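PDB 1UFO: hydrolase from Thermus thermophilus, which is of unknown substrate but, as a member of the alpha/beta hydrolase fold enzymes, probably hydrolyses its substrate using a serine nucleophile. Local coordinates for residues Phe108-Ser113 and Gly131-Ile136; Leu176-Ser181 and Ala208-Glu213. All blocks are in the same frame, centred on the assembly; numbering follows the deposited sequence.

Contact 1. Residues Phe108-Ser113 and Gly131-Ile136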
ATOM      1  N   PHE A 108      -1.216 -18.109   3.397  1.00  9.35           N
ATOM      2  CA  PHE A 108      -1.833 -16.864   2.924  1.00  9.22           C
ATOM      3  C   PHE A 108      -2.492 -17.131   1.606  1.00  9.92           C
ATOM      4  O   PHE A 108      -2.151 -18.103   0.913  1.00  9.33           O
ATOM      5  CB  PHE A 108      -0.762 -15.807   2.691  1.00  8.56           C
ATOM      6  CG  PHE A 108      -0.055 -15.408   3.913  1.00  9.08           C
ATOM      7  CD1 PHE A 108       1.089 -16.072   4.347  1.00 12.20           C
ATOM      8  CD2 PHE A 108      -0.532 -14.335   4.635  1.00 10.60           C
ATOM      9  CE1 PHE A 108       1.764 -15.647   5.531  1.00 14.28           C
ATOM     10  CE2 PHE A 108       0.117 -13.876   5.814  1.00 12.07           C
ATOM     11  CZ  PHE A 108       1.263 -14.517   6.271  1.00 13.74           C
ATOM     12  N   LEU A 109      -3.480 -16.306   1.264  1.00  7.50           N
ATOM     13  CA  LEU A 109      -4.111 -16.443  -0.072  1.00  9.41           C
ATOM     14  C   LEU A 109      -3.850 -15.175  -0.919  1.00  9.29           C
ATOM     15  O   LEU A 109      -3.783 -14.056  -0.358  1.00 10.30           O
ATOM     16  CB  LEU A 109      -5.620 -16.527   0.043  1.00 12.45           C
ATOM     17  CG  LEU A 109      -6.241 -17.624   0.830  1.00 13.74           C
ATOM     18  CD1 LEU A 109      -7.837 -17.403   0.724  1.00 15.05           C
ATOM     19  CD2 LEU A 109      -5.877 -18.999   0.184  1.00 17.44           C
ATOM     20  N   ALA A 110      -3.745 -15.347  -2.234  1.00  7.94           N
ATOM     21  CA  ALA A 110      -3.688 -14.185  -3.150  1.00  8.59           C
ATOM     22  C   ALA A 110      -4.651 -14.534  -4.252  1.00 11.06           C
ATOM     23  O   ALA A 110      -4.714 -15.685  -4.668  1.00 12.58           O
ATOM     24  CB  ALA A 110      -2.307 -13.966  -3.683  1.00  8.99           C
ATOM     25  N   GLY A 111      -5.491 -13.575  -4.674  1.00  8.32           N
ATOM     26  CA  GLY A 111      -6.362 -13.870  -5.804  1.00  9.39           C
ATOM     27  C   GLY A 111      -6.300 -12.679  -6.756  1.00 10.58           C
ATOM     28  O   GLY A 111      -6.194 -11.546  -6.266  1.00 10.33           O
ATOM     29  N   GLY A 112      -6.384 -12.916  -8.073  1.00  9.00           N
ATOM     30  CA  GLY A 112      -6.422 -11.819  -9.046  1.00 10.25           C
ATOM     31  C   GLY A 112      -7.738 -11.827  -9.794  1.00 11.47           C
ATOM     32  O   GLY A 112      -8.136 -12.849 -10.324  1.00 11.81           O
ATOM     33  N   SER A 113      -8.472 -10.708  -9.731  1.00 11.21           N
ATOM     34  CA  SER A 113      -9.761 -10.555 -10.443  1.00 10.82           C
ATOM     35  C   SER A 113     -10.740 -11.645  -9.940  1.00 10.51           C
ATOM     36  O   SER A 113     -11.141 -11.632  -8.771  1.00 11.10           O
ATOM     37  CB  SER A 113      -9.458 -10.567 -11.967  1.00 12.17           C
ATOM     38  OG  SER A 113     -10.569 -10.103 -12.698  1.00 14.47           O
ATOM     39  N   GLY A 131      -3.619 -14.263   6.043  1.00 10.75           N
ATOM     40  CA  GLY A 131      -3.794 -12.946   5.421  1.00  9.83           C
ATOM     41  C   GLY A 131      -4.171 -13.201   3.986  1.00 10.23           C
ATOM     42  O   GLY A 131      -3.965 -14.306   3.457  1.00  9.97           O
ATOM     43  N   VAL A 132      -4.771 -12.193   3.352  1.00  7.64           N
ATOM     44  CA  VAL A 132      -5.234 -12.368   1.963  1.00  7.57           C
ATOM     45  C   VAL A 132      -4.892 -11.137   1.148  1.00  8.18           C
ATOM     46  O   VAL A 132      -5.066 -10.006   1.663  1.00  8.45           O
ATOM     47  CB  VAL A 132      -6.799 -12.459   1.972  1.00  8.63           C
ATOM     48  CG1 VAL A 132      -7.337 -12.499   0.518  1.00 10.56           C
ATOM     49  CG2 VAL A 132      -7.248 -13.785   2.686  1.00 10.83           C
ATOM     50  N   LEU A 133      -4.381 -11.364  -0.086  1.00  7.61           N
ATOM     51  CA  LEU A 133      -4.156 -10.258  -1.039  1.00  7.07           C
ATOM     52  C   LEU A 133      -5.237 -10.408  -2.110  1.00  8.43           C
ATOM     53  O   LEU A 133      -5.394 -11.448  -2.731  1.00  8.17           O
ATOM     54  CB  LEU A 133      -2.779 -10.370  -1.744  1.00  7.22           C
ATOM     55  CG  LEU A 133      -1.598 -10.450  -0.763  1.00  6.88           C
ATOM     56  CD1 LEU A 133      -0.314 -10.556  -1.624  1.00  8.71           C
ATOM     57  CD2 LEU A 133      -1.479  -9.145   0.059  1.00  8.61           C
ATOM     58  N   ALA A 134      -6.025  -9.339  -2.323  1.00  6.78           N
ATOM     59  CA  ALA A 134      -7.067  -9.346  -3.337  1.00  6.67           C
ATOM     60  C   ALA A 134      -6.634  -8.302  -4.369  1.00  7.04           C
ATOM     61  O   ALA A 134      -6.762  -7.084  -4.176  1.00  8.01           O
ATOM     62  CB  ALA A 134      -8.439  -8.942  -2.667  1.00  6.72           C
ATOM     63  N   PHE A 135      -6.096  -8.825  -5.494  1.00  7.30           N
ATOM     64  CA  PHE A 135      -5.617  -7.957  -6.534  1.00  7.27           C
ATOM     65  C   PHE A 135      -6.705  -7.731  -7.589  1.00  8.07           C
ATOM     66  O   PHE A 135      -7.400  -8.658  -7.953  1.00  9.66           O
ATOM     67  CB  PHE A 135      -4.474  -8.617  -7.284  1.00  7.59           C
ATOM     68  CG  PHE A 135      -3.223  -8.773  -6.500  1.00  7.21           C
ATOM     69  CD1 PHE A 135      -2.935  -9.984  -5.832  1.00  7.17           C
ATOM     70  CD2 PHE A 135      -2.243  -7.742  -6.481  1.00  8.17           C
ATOM     71  CE1 PHE A 135      -1.720 -10.166  -5.181  1.00  6.09           C
ATOM     72  CE2 PHE A 135      -1.037  -7.919  -5.837  1.00  6.73           C
ATOM     73  CZ  PHE A 135      -0.746  -9.142  -5.171  1.00  6.12           C
ATOM     74  N   ILE A 136      -6.833  -6.474  -8.012  1.00  7.62           N
ATOM     75  CA  ILE A 136      -7.741  -6.065  -9.105  1.00  8.48           C
ATOM     76  C   ILE A 136      -9.119  -6.735  -9.088  1.00  9.27           C
ATOM     77  O   ILE A 136      -9.635  -7.201 -10.096  1.00  8.91           O
ATOM     78  CB  ILE A 136      -7.008  -6.235 -10.513  1.00  7.41           C
ATOM     79  CG1 ILE A 136      -6.782  -7.727 -10.878  1.00  8.63           C
ATOM     80  CG2 ILE A 136      -5.663  -5.423 -10.447  1.00  9.50           C
ATOM     81  CD1 ILE A 136      -6.053  -7.776 -12.326  1.00  7.88           C
TER
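G111 O takes the amide N of F135 at 2.8 Å, almost in line with its own carbonyl bond, and the F135 side chain lies against this oxygen through CB and CD1. F135 CD1 brings the ring edge to 3.6 Å from G111 O, with the oxygen in the ring plane. F135 CG lies beside its backbone N (chi1 -69°), which lays the ring back along 108-113, where CE1 reaches A110 CB. The two strands run parallel in exact step, and five backbone hydrogen bonds alternate from L109 N to S113 N. CA-H...O contacts accompany them: V132 CA approaches L109 O, the oxygen that also accepts L133 N, to 3.2 Å. On the face bearing L109 and V132, the two side chains lie side by side, with L109 CB 4.1 Å from V132 CG2. At the start of the pair, F108 CD2 sits 3.4 Å from G131 N, the ring meeting the glycine backbone obliquely. A CB on G131 would come within 3.1 Å of F108 CD2, a tight approach. An alanine in place of F108 would probably uncover the G131 backbone and open a gap beneath L231 and L235 of helix 221-236. At the other end, I136 CG1 packs 3.6 Å from S113 N, while the buried I136 O finds no hydrogen-bond partner. S113 adopts a strained backbone (phi 60°, psi -116°), and its OG bonds to H217 NE2, consistent with a nucleophile elbow in a Ser-His-Asp triad. Helix 114-124 then makes the crossover of this beta-alpha-beta unit. Strand 25-30 pairs with the other edge of 108-112 through F108, A110 and G112, strand 175-180 lies beyond 132-135, and helix 221-236 covers L133 through F230 and L231.

Contact 2. Residues Leu176-Ser181 and Ala208-Glu213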
ATOM      1  N   LEU A 176      -5.884  -7.184   2.163  1.00  7.87           N
ATOM      2  CA  LEU A 176      -5.430  -5.985   1.421  1.00  6.54           C
ATOM      3  C   LEU A 176      -5.969  -6.027   0.011  1.00  7.62           C
ATOM      4  O   LEU A 176      -5.756  -7.027  -0.667  1.00  7.10           O
ATOM      5  CB  LEU A 176      -3.867  -5.920   1.333  1.00  6.41           C
ATOM      6  CG  LEU A 176      -3.322  -4.924   0.352  1.00  7.28           C
ATOM      7  CD1 LEU A 176      -3.775  -3.515   0.878  1.00  6.70           C
ATOM      8  CD2 LEU A 176      -1.798  -5.027   0.327  1.00  8.08           C
ATOM      9  N   HIS A 177      -6.697  -4.990  -0.403  1.00  6.16           N
ATOM     10  CA  HIS A 177      -7.181  -4.912  -1.791  1.00  6.87           C
ATOM     11  C   HIS A 177      -6.171  -4.011  -2.522  1.00  7.26           C
ATOM     12  O   HIS A 177      -5.812  -2.932  -2.042  1.00  8.28           O
ATOM     13  CB  HIS A 177      -8.587  -4.302  -1.883  1.00  6.60           C
ATOM     14  CG  HIS A 177      -9.668  -5.295  -2.077  1.00  8.42           C
ATOM     15  ND1 HIS A 177     -10.034  -5.753  -3.336  1.00  7.76           N
ATOM     16  CD2 HIS A 177     -10.447  -5.994  -1.190  1.00  6.83           C
ATOM     17  CE1 HIS A 177     -10.993  -6.672  -3.203  1.00  8.87           C
ATOM     18  NE2 HIS A 177     -11.242  -6.836  -1.910  1.00  9.47           N
ATOM     19  N   LEU A 178      -5.666  -4.487  -3.674  1.00  7.08           N
ATOM     20  CA  LEU A 178      -4.698  -3.709  -4.455  1.00  6.80           C
ATOM     21  C   LEU A 178      -5.411  -3.447  -5.787  1.00  7.93           C
ATOM     22  O   LEU A 178      -5.960  -4.380  -6.406  1.00  7.58           O
ATOM     23  CB  LEU A 178      -3.397  -4.522  -4.720  1.00  7.45           C
ATOM     24  CG  LEU A 178      -2.774  -4.937  -3.378  1.00  6.87           C
ATOM     25  CD1 LEU A 178      -3.113  -6.418  -3.009  1.00  6.10           C
ATOM     26  CD2 LEU A 178      -1.215  -4.796  -3.528  1.00  7.85           C
ATOM     27  N   HIS A 179      -5.440  -2.185  -6.235  1.00  7.45           N
ATOM     28  CA  HIS A 179      -6.222  -1.861  -7.436  1.00  8.41           C
ATOM     29  C   HIS A 179      -5.596  -0.736  -8.237  1.00  9.59           C
ATOM     30  O   HIS A 179      -4.760   0.003  -7.740  1.00  9.20           O
ATOM     31  CB  HIS A 179      -7.583  -1.320  -6.962  1.00  8.71           C
ATOM     32  CG  HIS A 179      -8.760  -1.796  -7.746  1.00  9.10           C
ATOM     33  ND1 HIS A 179      -9.382  -3.007  -7.464  1.00  8.45           N
ATOM     34  CD2 HIS A 179      -9.443  -1.256  -8.799  1.00  9.65           C
ATOM     35  CE1 HIS A 179     -10.381  -3.205  -8.311  1.00  9.79           C
ATOM     36  NE2 HIS A 179     -10.446  -2.150  -9.137  1.00  9.44           N
ATOM     37  N   GLY A 180      -6.026  -0.661  -9.502  1.00  9.67           N
ATOM     38  CA  GLY A 180      -5.565   0.433 -10.374  1.00 11.24           C
ATOM     39  C   GLY A 180      -6.708   1.421 -10.499  1.00 11.18           C
ATOM     40  O   GLY A 180      -7.865   1.057 -10.695  1.00 10.93           O
ATOM     41  N   SER A 181      -6.407   2.713 -10.438  1.00  9.95           N
ATOM     42  CA  SER A 181      -7.510   3.686 -10.487  1.00 10.94           C
ATOM     43  C   SER A 181      -8.312   3.715 -11.779  1.00 11.73           C
ATOM     44  O   SER A 181      -9.493   4.164 -11.742  1.00 12.85           O
ATOM     45  CB  SER A 181      -6.966   5.097 -10.188  1.00 11.72           C
ATOM     46  OG  SER A 181      -6.143   5.561 -11.264  1.00 12.60           O
ATOM     47  N   ALA A 208      -7.063  -3.127   4.465  1.00  7.99           N
ATOM     48  CA  ALA A 208      -6.314  -2.027   3.850  1.00  7.11           C
ATOM     49  C   ALA A 208      -6.504  -2.020   2.335  1.00  6.38           C
ATOM     50  O   ALA A 208      -6.982  -2.983   1.741  1.00  6.45           O
ATOM     51  CB  ALA A 208      -4.772  -2.140   4.180  1.00 10.35           C
ATOM     52  N   ARG A 209      -6.160  -0.861   1.749  1.00  6.97           N
ATOM     53  CA  ARG A 209      -6.202  -0.748   0.277  1.00  8.42           C
ATOM     54  C   ARG A 209      -4.952  -0.100  -0.259  1.00  7.64           C
ATOM     55  O   ARG A 209      -4.284   0.720   0.408  1.00  9.81           O
ATOM     56  CB  ARG A 209      -7.446   0.069  -0.200  1.00 11.09           C
ATOM     57  CG  ARG A 209      -7.508   1.509   0.239  1.00 19.33           C
ATOM     58  CD  ARG A 209      -8.947   2.155  -0.096  1.00 22.92           C
ATOM     59  NE  ARG A 209      -9.716   2.411   1.098  1.00 28.69           N
ATOM     60  CZ  ARG A 209     -10.033   3.611   1.618  1.00 32.89           C
ATOM     61  NH1 ARG A 209     -10.769   3.664   2.741  1.00 34.29           N
ATOM     62  NH2 ARG A 209      -9.660   4.758   1.045  1.00 35.33           N
ATOM     63  N   PHE A 210      -4.566  -0.477  -1.475  1.00  6.52           N
ATOM     64  CA  PHE A 210      -3.429   0.120  -2.147  1.00  5.62           C
ATOM     65  C   PHE A 210      -3.952   0.408  -3.541  1.00  6.73           C
ATOM     66  O   PHE A 210      -4.469  -0.498  -4.216  1.00  8.60           O
ATOM     67  CB  PHE A 210      -2.232  -0.854  -2.272  1.00  6.64           C
ATOM     68  CG  PHE A 210      -1.162  -0.324  -3.170  1.00  8.83           C
ATOM     69  CD1 PHE A 210      -0.313   0.694  -2.700  1.00  8.32           C
ATOM     70  CD2 PHE A 210      -1.030  -0.811  -4.486  1.00  8.38           C
ATOM     71  CE1 PHE A 210       0.708   1.273  -3.523  1.00  9.15           C
ATOM     72  CE2 PHE A 210      -0.020  -0.220  -5.306  1.00  9.59           C
ATOM     73  CZ  PHE A 210       0.830   0.813  -4.809  1.00  8.83           C
ATOM     74  N   VAL A 211      -3.868   1.692  -3.943  1.00  6.30           N
ATOM     75  CA  VAL A 211      -4.328   2.060  -5.267  1.00  8.70           C
ATOM     76  C   VAL A 211      -3.191   2.720  -6.028  1.00  7.31           C
ATOM     77  O   VAL A 211      -2.562   3.692  -5.540  1.00  9.70           O
ATOM     78  CB  VAL A 211      -5.557   3.033  -5.213  1.00  8.44           C
ATOM     79  CG1 VAL A 211      -6.026   3.361  -6.679  1.00  9.41           C
ATOM     80  CG2 VAL A 211      -6.735   2.373  -4.465  1.00  9.72           C
ATOM     81  N   GLU A 212      -2.883   2.178  -7.196  1.00  6.31           N
ATOM     82  CA  GLU A 212      -1.824   2.710  -8.079  1.00  8.73           C
ATOM     83  C   GLU A 212      -2.557   3.635  -9.081  1.00  8.38           C
ATOM     84  O   GLU A 212      -3.416   3.194  -9.868  1.00  9.06           O
ATOM     85  CB  GLU A 212      -1.157   1.547  -8.766  1.00  8.06           C
ATOM     86  CG  GLU A 212      -0.025   1.945  -9.707  1.00 10.88           C
ATOM     87  CD  GLU A 212       0.744   0.737 -10.192  1.00 11.02           C
ATOM     88  OE1 GLU A 212       1.366   0.839 -11.255  1.00 16.20           O
ATOM     89  OE2 GLU A 212       0.659  -0.302  -9.546  1.00 14.03           O
ATOM     90  N   GLU A 213      -2.176   4.914  -9.069  1.00 10.19           N
ATOM     91  CA  GLU A 213      -2.881   5.884  -9.915  1.00 11.27           C
ATOM     92  C   GLU A 213      -2.481   5.631 -11.369  1.00 10.84           C
ATOM     93  O   GLU A 213      -1.273   5.557 -11.686  1.00 11.65           O
ATOM     94  CB  GLU A 213      -2.443   7.267  -9.487  1.00 12.09           C
ATOM     95  CG  GLU A 213      -3.483   8.277  -9.811  1.00 16.92           C
ATOM     96  CD  GLU A 213      -4.781   8.127  -9.002  1.00 18.43           C
ATOM     97  OE1 GLU A 213      -4.884   7.496  -7.884  1.00 16.84           O
ATOM     98  OE2 GLU A 213      -5.741   8.766  -9.470  1.00 19.83           O
TER
HETATM   99  O   HOH W   1      -6.639   7.988 -11.716  1.00 24.02           O
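F210, S181 and L176 bury the most surface where strands 176-180 and 208-212, the last two parallel strands of this alpha/beta hydrolase sheet within the chain, pair in a beta-alpha-beta unit through helix 188-198. Both backbone polar atoms of F210 turn to strand 176-180: its N donates to H177 O at 2.8 Å, and its O accepts H179 N. With CG anti to the backbone N (chi1 170°), the ring slants across L178, whose CD2 meets F210 CD2 at 4.1 Å. L222 and V226 of helix 221-236 also pack on this ring, as does A208 of the second subunit, whose strand continues the sheet as an antiparallel ladder with 208-212. L176 reaches over to the partner strand by its CD1 branch, which rests 3.4 Å from A208 O and touches A208 CB. S181 ends the pairing: its N donates to E212 O at 3.1 Å, with V211 CG1 packed alongside. E213 curls its carboxylate back toward S181; across the subunit interface, its OE1 forms a salt bridge to R209 NH1 of the second subunit. S181 OG, turned between the backbone N and carbonyl carbon (chi1 69°), hydrogen-bonds to G214 N. A water modelled 2.5 Å from both S181 OG and E213 OE2 links the two side chains and donates to E213 OE2, though lengths this short leave its exact position doubtful.

Contacts 1 and 2 follow one another along the chain and sit side by side in one sheet, their centres about 12 Å apart. Strands 132-135 and 175-180 join them: A134 N lies 2.9 Å from L176 O and I136 N 2.8 Å from L178 O, both probable hydrogen bonds. Side chains mesh on both faces, with A134 CB 3.5 Å from H177 CE1 and F135 CE2 3.8 Å from L178 CD1. Segment 108-113 ends at the probable nucleophile S113, and segment 176-181 ends two residues before D183, the likely acid of the triad. The H179 side chain touches residues of that putative triad, and contact 2 carries the sheet on to the second subunit.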